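Local coordinates for protein ribose 5-phosphate isomerase (Trypanosoma cruzi, PDB 3M1P) that probably interconverts ribose 5-phosphate and ribulose 5-phosphate as a type B isomerase, at residues Glu136-Val139 / Arg140-Glu143; Asp92-Thr95 / Ala96-Arg100; Glu42-Tyr46 / Pro47-Ser51. The protein carries 1 engineered substitution. All blocks are in the same frame, centred on the assembly; numbering follows the deposited sequence.

How the contacts relate
Along the chain the order is contact 3, contact 2, contact 1. Each is local, within one continuous stretch, so none closes a long loop and none nests in or crosses another. Contact 3 turns the loop after strand 31-35 into helix 46-58. Contact 2 forms the first turns of helix 93-101, inside the beta-alpha-beta unit between strands 87-89 and 107-111 of the parallel sheet. Contact 1 opens the last helix, 136-150. Contacts 1 and 3 lie on opposite sides of the chain's centre, their own centres about 32 Å apart, but the assembly joins them: D45 of contact 3 makes salt bridges to R140 and R141 of the second subunit.

Contact 1. Residues Glu136-Val139 / Arg140-Glu143; sequences ERHV and RRIE. With PO4 (phosphate ion), chain C.
R137 and R141 lie one turn apart at the start of helix 136-150 and reach the same phosphate ion, an i/i+4 arginine pair built into an anion site. Their guanidinium planes stand 86° apart. The aliphatic part of R137 lies against the flat face of R141: CB is over the centre of that guanidinium and R137 CG comes 3.5 Å from R141 NH1. Setting CG of R137 between its backbone N and carbonyl carbon (chi1 68°) and extending the chain onward sends its guanidinium edge to the phosphate: R137 NE donates to PO4 O2 (2.8 Å), R137 NH2 to PO4 O1 (2.7 Å). H11 and R113 of the second subunit complete the site; the ion, probably from the crystallisation liquor, sits where a substrate phosphate could bind. R141 NE and R140 NE both make salt bridges to D45 of that subunit. The bend of R140 at chi3 (65°) folds its guanidinium back, with R137 CA over one face. H138 is held at ND1 by S133, while its NE2 lies over one face of the R137 guanidinium, offset toward the rim. O2 of the phosphate, already bound by R137 NE, takes a second, nearly straight bond from R141 NH1 at 3.1 Å.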
loop_
_atom_site.group_PDB
_atom_site.type_symbol
_atom_site.label_atom_id
_atom_site.label_comp_id
_atom_site.label_asym_id
_atom_site.label_seq_id
_atom_site.Cartn_x
_atom_site.Cartn_y
_atom_site.Cartn_z
ATOM N N GLU A 136 1.773 -19.953 -21.402
ATOM C CA GLU A 136 0.572 -20.706 -21.793
ATOM C C GLU A 136 -0.654 -20.440 -20.910
ATOM O O GLU A 136 -1.740 -20.167 -21.422
ATOM C CB GLU A 136 0.888 -22.215 -21.866
ATOM C CG GLU A 136 -0.309 -23.091 -22.240
ATOM C CD GLU A 136 0.060 -24.547 -22.514
ATOM O OE1 GLU A 136 0.724 -25.179 -21.660
ATOM O OE2 GLU A 136 -0.335 -25.060 -23.589
ATOM N N ARG A 137 -0.471 -20.508 -19.594
ATOM C CA ARG A 137 -1.586 -20.338 -18.659
ATOM C C ARG A 137 -2.220 -18.942 -18.698
ATOM O O ARG A 137 -3.440 -18.828 -18.617
ATOM C CB ARG A 137 -1.198 -20.762 -17.233
ATOM C CG ARG A 137 -0.171 -19.879 -16.552
ATOM C CD ARG A 137 0.432 -20.567 -15.345
ATOM N NE ARG A 137 1.192 -19.622 -14.532
ATOM C CZ ARG A 137 2.454 -19.271 -14.775
ATOM N NH1 ARG A 137 3.105 -19.794 -15.805
ATOM N NH2 ARG A 137 3.067 -18.391 -13.986
ATOM N N HIS A 138 -1.399 -17.901 -18.869
ATOM C CA HIS A 138 -1.895 -16.520 -18.953
ATOM C C HIS A 138 -2.676 -16.260 -20.235
ATOM O O HIS A 138 -3.722 -15.611 -20.195
ATOM C CB HIS A 138 -0.766 -15.496 -18.769
ATOM C CG HIS A 138 0.090 -15.769 -17.574
ATOM N ND1 HIS A 138 1.465 -15.660 -17.598
ATOM C CD2 HIS A 138 -0.231 -16.192 -16.330
ATOM C CE1 HIS A 138 1.951 -15.987 -16.415
ATOM N NE2 HIS A 138 0.942 -16.317 -15.628
ATOM N N VAL A 139 -2.174 -16.787 -21.353
ATOM C CA VAL A 139 -2.871 -16.722 -22.643
ATOM C C VAL A 139 -4.247 -17.382 -22.541
ATOM O O VAL A 139 -5.264 -16.777 -22.899
ATOM C CB VAL A 139 -2.033 -17.358 -23.797
ATOM C CG1 VAL A 139 -2.867 -17.499 -25.096
ATOM C CG2 VAL A 139 -0.765 -16.542 -24.051
ATOM N N ARG A 140 -4.277 -18.613 -22.036
ATOM C CA ARG A 140 -5.540 -19.315 -21.812
ATOM C C ARG A 140 -6.497 -18.476 -20.940
ATOM O O ARG A 140 -7.679 -18.347 -21.264
ATOM C CB ARG A 140 -5.296 -20.704 -21.200
ATOM C CG ARG A 140 -6.590 -21.520 -20.969
ATOM C CD ARG A 140 -6.329 -22.872 -20.305
ATOM N NE ARG A 140 -5.803 -22.762 -18.946
ATOM C CZ ARG A 140 -4.561 -23.088 -18.597
ATOM N NH1 ARG A 140 -3.715 -23.554 -19.512
ATOM N NH2 ARG A 140 -4.155 -22.947 -17.343
ATOM N N ARG A 141 -5.984 -17.880 -19.861
ATOM C CA ARG A 141 -6.843 -17.118 -18.936
ATOM C C ARG A 141 -7.361 -15.800 -19.539
ATOM O O ARG A 141 -8.531 -15.451 -19.375
ATOM C CB ARG A 141 -6.143 -16.894 -17.589
ATOM C CG ARG A 141 -6.054 -18.146 -16.741
ATOM C CD ARG A 141 -4.874 -18.082 -15.786
ATOM N NE ARG A 141 -4.633 -19.355 -15.102
ATOM C CZ ARG A 141 -3.539 -19.634 -14.393
ATOM N NH1 ARG A 141 -2.567 -18.737 -14.263
ATOM N NH2 ARG A 141 -3.408 -20.815 -13.814
ATOM N N ILE A 142 -6.488 -15.083 -20.236
ATOM C CA ILE A 142 -6.896 -13.899 -20.986
ATOM C C ILE A 142 -7.966 -14.248 -22.031
ATOM O O ILE A 142 -8.926 -13.504 -22.217
ATOM C CB ILE A 142 -5.671 -13.175 -21.638
ATOM C CG1 ILE A 142 -4.834 -12.492 -20.547
ATOM C CG2 ILE A 142 -6.142 -12.146 -22.672
ATOM C CD1 ILE A 142 -3.355 -12.340 -20.850
ATOM N N GLU A 143 -7.802 -15.389 -22.698
ATOM C CA GLU A 143 -8.789 -15.863 -23.668
ATOM C C GLU A 143 -10.133 -16.148 -22.993
ATOM O O GLU A 143 -11.184 -15.869 -23.561
ATOM C CB GLU A 143 -8.252 -17.082 -24.426
ATOM C CG GLU A 143 -9.202 -17.718 -25.456
ATOM C CD GLU A 143 -9.891 -16.728 -26.407
ATOM O OE1 GLU A 143 -9.247 -15.764 -26.893
ATOM O OE2 GLU A 143 -11.098 -16.941 -26.683
HETATM P P PO4 C . 0.278 -18.475 -11.256
HETATM O O1 PO4 C . 1.720 -18.246 -11.608
HETATM O O2 PO4 C . -0.354 -19.401 -12.263
HETATM O O3 PO4 C . -0.461 -17.159 -11.243
HETATM O O4 PO4 C . 0.199 -19.136 -9.895
#

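Contact 2. Residues Asp92-Thr95 / Ala96-Arg100; sequences DHYT and AAMSR
M98 sits one helical turn beyond Y94 and lays its CG over one face of the tyrosine ring. This is a CH-pi contact, with M98 CG 3.7 Å from the Y94 ring centroid and 18° off the ring normal. The nearest ring atom is CZ, 3.5 Å from M98 CG, so the methylene is displaced toward the hydroxyl end. M98 SD stands further off and oblique, 4.7 Å from the same centroid, which adds a Met-aromatic contact. M98 was modelled in two conformers, and this overlap belongs to one of them. Y94 holds its ring out from the helix (chi1 -177°, CG opposite the backbone N), and M98, bent at chi2 and chi3, reaches back over it; Y94 also packs on T114 of the second subunit and E122 of the third.

The polar side-chain bonds round D92 form an N-cap. D92, just before helix 93-101, takes T95 N at OD1 (3.0 Å), on the syn side but 35° out of the carboxylate plane; T95 OG1 donates to D92 OD1 at 2.7 Å, nearly along the C-O bond. Farther on, S99 OG donates to A96 O (2.7 Å) from above the carbonyl plane.

Backbone bonds of the i/i+4 kind follow, from A96 N to D92 O through S99 N to T95 O.

Two donors from one residue hold OD1 of a buried aspartate at the helix N terminus, where the helix dipole and these bonds would probably stabilise its negative charge and fix the start of the helix of this beta-alpha-beta unit.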
loop_
_atom_site.group_PDB
_atom_site.type_symbol
_atom_site.label_atom_id
_atom_site.label_comp_id
_atom_site.label_asym_id
_atom_site.label_seq_id
_atom_site.Cartn_x
_atom_site.Cartn_y
_atom_site.Cartn_z
ATOM N N ASP A 92 1.157 -0.058 -6.560
ATOM C CA ASP A 92 2.589 -0.174 -6.317
ATOM C C ASP A 92 3.274 -0.800 -7.527
ATOM O O ASP A 92 2.642 -1.081 -8.530
ATOM C CB ASP A 92 2.869 -0.988 -5.033
ATOM C CG ASP A 92 2.620 -2.494 -5.208
ATOM O OD1 ASP A 92 1.823 -2.879 -6.093
ATOM O OD2 ASP A 92 3.233 -3.290 -4.445
ATOM N N HIS A 93 4.571 -1.014 -7.395
ATOM C CA HIS A 93 5.401 -1.566 -8.426
ATOM C C HIS A 93 5.002 -2.999 -8.787
ATOM O O HIS A 93 4.940 -3.355 -9.964
ATOM C CB HIS A 93 6.853 -1.514 -7.933
ATOM C CG HIS A 93 7.823 -2.157 -8.867
ATOM N ND1 HIS A 93 8.097 -3.502 -8.834
ATOM C CD2 HIS A 93 8.546 -1.648 -9.892
ATOM C CE1 HIS A 93 8.964 -3.797 -9.786
ATOM N NE2 HIS A 93 9.251 -2.689 -10.446
ATOM N N TYR A 94 4.740 -3.818 -7.768
ATOM C CA TYR A 94 4.374 -5.223 -7.962
ATOM C C TYR A 94 3.086 -5.445 -8.785
ATOM O O TYR A 94 3.093 -6.169 -9.778
ATOM C CB TYR A 94 4.291 -5.945 -6.605
ATOM C CG TYR A 94 3.990 -7.414 -6.749
ATOM C CD1 TYR A 94 5.010 -8.349 -6.951
ATOM C CD2 TYR A 94 2.683 -7.869 -6.701
ATOM C CE1 TYR A 94 4.721 -9.711 -7.106
ATOM C CE2 TYR A 94 2.385 -9.216 -6.846
ATOM C CZ TYR A 94 3.401 -10.127 -7.039
ATOM O OH TYR A 94 3.051 -11.446 -7.178
ATOM N N THR A 95 1.979 -4.840 -8.367
ATOM C CA THR A 95 0.728 -4.919 -9.148
ATOM C C THR A 95 0.901 -4.354 -10.568
ATOM O O THR A 95 0.333 -4.891 -11.511
ATOM C CB THR A 95 -0.404 -4.161 -8.465
ATOM O OG1 THR A 95 0.069 -2.857 -8.103
ATOM C CG2 THR A 95 -0.884 -4.918 -7.216
ATOM N N ALA A 96 1.684 -3.283 -10.719
ATOM C CA ALA A 96 1.927 -2.696 -12.047
ATOM C C ALA A 96 2.635 -3.698 -12.964
ATOM O O ALA A 96 2.257 -3.880 -14.132
ATOM C CB ALA A 96 2.731 -1.390 -11.935
ATOM N N ALA A 97 3.663 -4.349 -12.423
ATOM C CA ALA A 97 4.431 -5.329 -13.182
ATOM C C ALA A 97 3.592 -6.558 -13.502
ATOM O O ALA A 97 3.570 -7.008 -14.653
ATOM C CB ALA A 97 5.713 -5.720 -12.430
ATOM N N MET A 98 2.887 -7.081 -12.502
ATOM C CA MET A 98 2.130 -8.322 -12.661
ATOM C C MET A 98 0.894 -8.181 -13.548
ATOM O O MET A 98 0.475 -9.154 -14.196
ATOM C CB MET A 98 1.741 -8.905 -11.301
ATOM C CG MET A 98 2.932 -9.369 -10.455
ATOM S SD MET A 98 4.082 -10.481 -11.288
ATOM C CE MET A 98 2.987 -11.787 -11.858
ATOM N N SER A 99 0.318 -6.980 -13.565
ATOM C CA SER A 99 -0.797 -6.648 -14.464
ATOM C C SER A 99 -0.394 -6.816 -15.927
ATOM O O SER A 99 -1.201 -7.258 -16.768
ATOM C CB SER A 99 -1.294 -5.225 -14.217
ATOM O OG SER A 99 -0.388 -4.255 -14.708
ATOM N N ARG A 100 0.865 -6.488 -16.208
ATOM C CA ARG A 100 1.467 -6.717 -17.523
ATOM C C ARG A 100 1.903 -8.184 -17.722
ATOM O O ARG A 100 1.567 -8.799 -18.738
ATOM C CB ARG A 100 2.646 -5.751 -17.747
ATOM C CG ARG A 100 2.279 -4.262 -17.654
ATOM C CD ARG A 100 1.486 -3.754 -18.877
ATOM N NE ARG A 100 2.215 -4.031 -20.113
ATOM C CZ ARG A 100 1.813 -4.871 -21.071
ATOM N NH1 ARG A 100 0.632 -5.494 -20.996
ATOM N NH2 ARG A 100 2.592 -5.067 -22.131
#

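Contact 3. Residues Glu42-Tyr46 / Pro47-Ser51; sequences ESVDY and PDFAS
P47 overlaps the ring of Y46 with its CD, which stands 3.4 Å from the Y46 ring centroid and 20° off the normal: a CH-pi contact between neighbours at the N-terminal end of helix 46-58, in an alpha/beta fold with a parallel sheet. P47 CG also comes near the rim, 3.6 Å from Y46 CE1. The overlap follows from chi1 of Y46 (65°), which places CG between the backbone N and the carbonyl carbon and turns one face of the ring to the pyrrolidine, with CD over it, offset toward the rim. Y46 also packs on M75 of helix 73-80 and on N103 of the second subunit.

P47 has no N-H to give; the first backbone bond of the turn comes from D48 N, which reaches D45 O (3.2 Å) from above the carbonyl plane. Y46 O then takes A50 N, almost head-on at 2.9 Å, and weakly F49 N, so one carbonyl serves two amides.

Upstream, V44 meets F49 at about a right angle, with V44 CG1 3.8 Å from F49 CE2, an approach oblique to the ring. D45 O lies at the edge of the same ring, near its plane. P38 touches both V44 and F49, adding a third hydrophobic group to this pair.

The carboxylates of D45 and D48 face the second subunit. D45 OD2 and D48 OD2 are 4.3 Å apart, a closeness probably eased by K144 of that subunit, which makes salt bridges to both. A water joins the two residues besides, accepting from D45 N and donating to D48 OD2 at 2.6 Å.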
loop_
_atom_site.group_PDB
_atom_site.type_symbol
_atom_site.label_atom_id
_atom_site.label_comp_id
_atom_site.label_asym_id
_atom_site.label_seq_id
_atom_site.Cartn_x
_atom_site.Cartn_y
_atom_site.Cartn_z
ATOM N N GLU A 42 -12.343 21.863 -13.934
ATOM C CA GLU A 42 -13.785 21.687 -13.781
ATOM C C GLU A 42 -14.183 20.252 -13.395
ATOM O O GLU A 42 -13.559 19.276 -13.847
ATOM C CB GLU A 42 -14.499 22.097 -15.078
ATOM C CG GLU A 42 -14.034 21.333 -16.342
ATOM C CD GLU A 42 -14.958 21.533 -17.546
ATOM O OE1 GLU A 42 -15.060 22.684 -18.039
ATOM O OE2 GLU A 42 -15.570 20.538 -18.005
ATOM N N SER A 43 -15.220 20.145 -12.561
ATOM C CA SER A 43 -15.779 18.858 -12.151
ATOM C C SER A 43 -16.307 18.059 -13.354
ATOM O O SER A 43 -17.067 18.577 -14.180
ATOM C CB SER A 43 -16.890 19.061 -11.113
ATOM O OG SER A 43 -17.274 17.836 -10.513
ATOM N N VAL A 44 -15.874 16.803 -13.447
ATOM C CA VAL A 44 -16.294 15.895 -14.508
ATOM C C VAL A 44 -16.730 14.544 -13.919
ATOM O O VAL A 44 -16.597 14.312 -12.713
ATOM C CB VAL A 44 -15.180 15.694 -15.577
ATOM C CG1 VAL A 44 -14.996 16.960 -16.425
ATOM C CG2 VAL A 44 -13.875 15.286 -14.935
ATOM N N ASP A 45 -17.269 13.672 -14.769
ATOM C CA ASP A 45 -17.662 12.328 -14.362
ATOM C C ASP A 45 -16.650 11.351 -14.937
ATOM O O ASP A 45 -16.458 11.292 -16.157
ATOM C CB ASP A 45 -19.062 11.975 -14.882
ATOM C CG ASP A 45 -20.166 12.829 -14.273
ATOM O OD1 ASP A 45 -19.959 13.474 -13.221
ATOM O OD2 ASP A 45 -21.271 12.841 -14.856
ATOM N N TYR A 46 -16.014 10.573 -14.056
ATOM C CA TYR A 46 -14.936 9.649 -14.470
ATOM C C TYR A 46 -15.300 8.668 -15.608
ATOM O O TYR A 46 -14.465 8.424 -16.474
ATOM C CB TYR A 46 -14.324 8.905 -13.254
ATOM C CG TYR A 46 -15.282 7.976 -12.554
ATOM C CD1 TYR A 46 -15.439 6.658 -12.978
ATOM C CD2 TYR A 46 -16.057 8.420 -11.473
ATOM C CE1 TYR A 46 -16.356 5.805 -12.346
ATOM C CE2 TYR A 46 -16.961 7.571 -10.835
ATOM C CZ TYR A 46 -17.101 6.265 -11.280
ATOM O OH TYR A 46 -17.988 5.423 -10.658
ATOM N N PRO A 47 -16.538 8.108 -15.624
ATOM C CA PRO A 47 -16.847 7.139 -16.688
ATOM C C PRO A 47 -16.685 7.673 -18.119
ATOM O O PRO A 47 -16.311 6.908 -18.998
ATOM C CB PRO A 47 -18.308 6.783 -16.421
ATOM C CG PRO A 47 -18.484 7.030 -14.967
ATOM C CD PRO A 47 -17.697 8.281 -14.727
ATOM N N ASP A 48 -16.941 8.971 -18.320
ATOM C CA ASP A 48 -16.820 9.642 -19.627
ATOM C C ASP A 48 -15.390 9.641 -20.161
ATOM O O ASP A 48 -15.162 9.469 -21.358
ATOM C CB ASP A 48 -17.311 11.103 -19.544
ATOM C CG ASP A 48 -18.792 11.218 -19.224
ATOM O OD1 ASP A 48 -19.582 10.320 -19.604
ATOM O OD2 ASP A 48 -19.168 12.223 -18.580
ATOM N N PHE A 49 -14.425 9.848 -19.273
ATOM C CA PHE A 49 -13.022 9.832 -19.690
ATOM C C PHE A 49 -12.431 8.428 -19.678
ATOM O O PHE A 49 -11.585 8.108 -20.503
ATOM C CB PHE A 49 -12.207 10.822 -18.873
ATOM C CG PHE A 49 -12.494 12.253 -19.225
ATOM C CD1 PHE A 49 -11.815 12.872 -20.273
ATOM C CD2 PHE A 49 -13.460 12.976 -18.527
ATOM C CE1 PHE A 49 -12.084 14.201 -20.613
ATOM C CE2 PHE A 49 -13.740 14.306 -18.855
ATOM C CZ PHE A 49 -13.046 14.922 -19.898
ATOM N N ALA A 50 -12.894 7.584 -18.756
ATOM C CA ALA A 50 -12.560 6.162 -18.805
ATOM C C ALA A 50 -12.988 5.596 -20.160
ATOM O O ALA A 50 -12.199 4.941 -20.843
ATOM C CB ALA A 50 -13.225 5.403 -17.665
ATOM N N SER A 51 -14.241 5.867 -20.538
ATOM C CA SER A 51 -14.806 5.428 -21.823
ATOM C C SER A 51 -13.974 5.968 -22.980
ATOM O O SER A 51 -13.598 5.225 -23.878
ATOM C CB SER A 51 -16.253 5.915 -21.962
ATOM O OG SER A 51 -16.801 5.521 -23.210
HETATM O O HOH W 1 -17.890 14.196 -17.417
#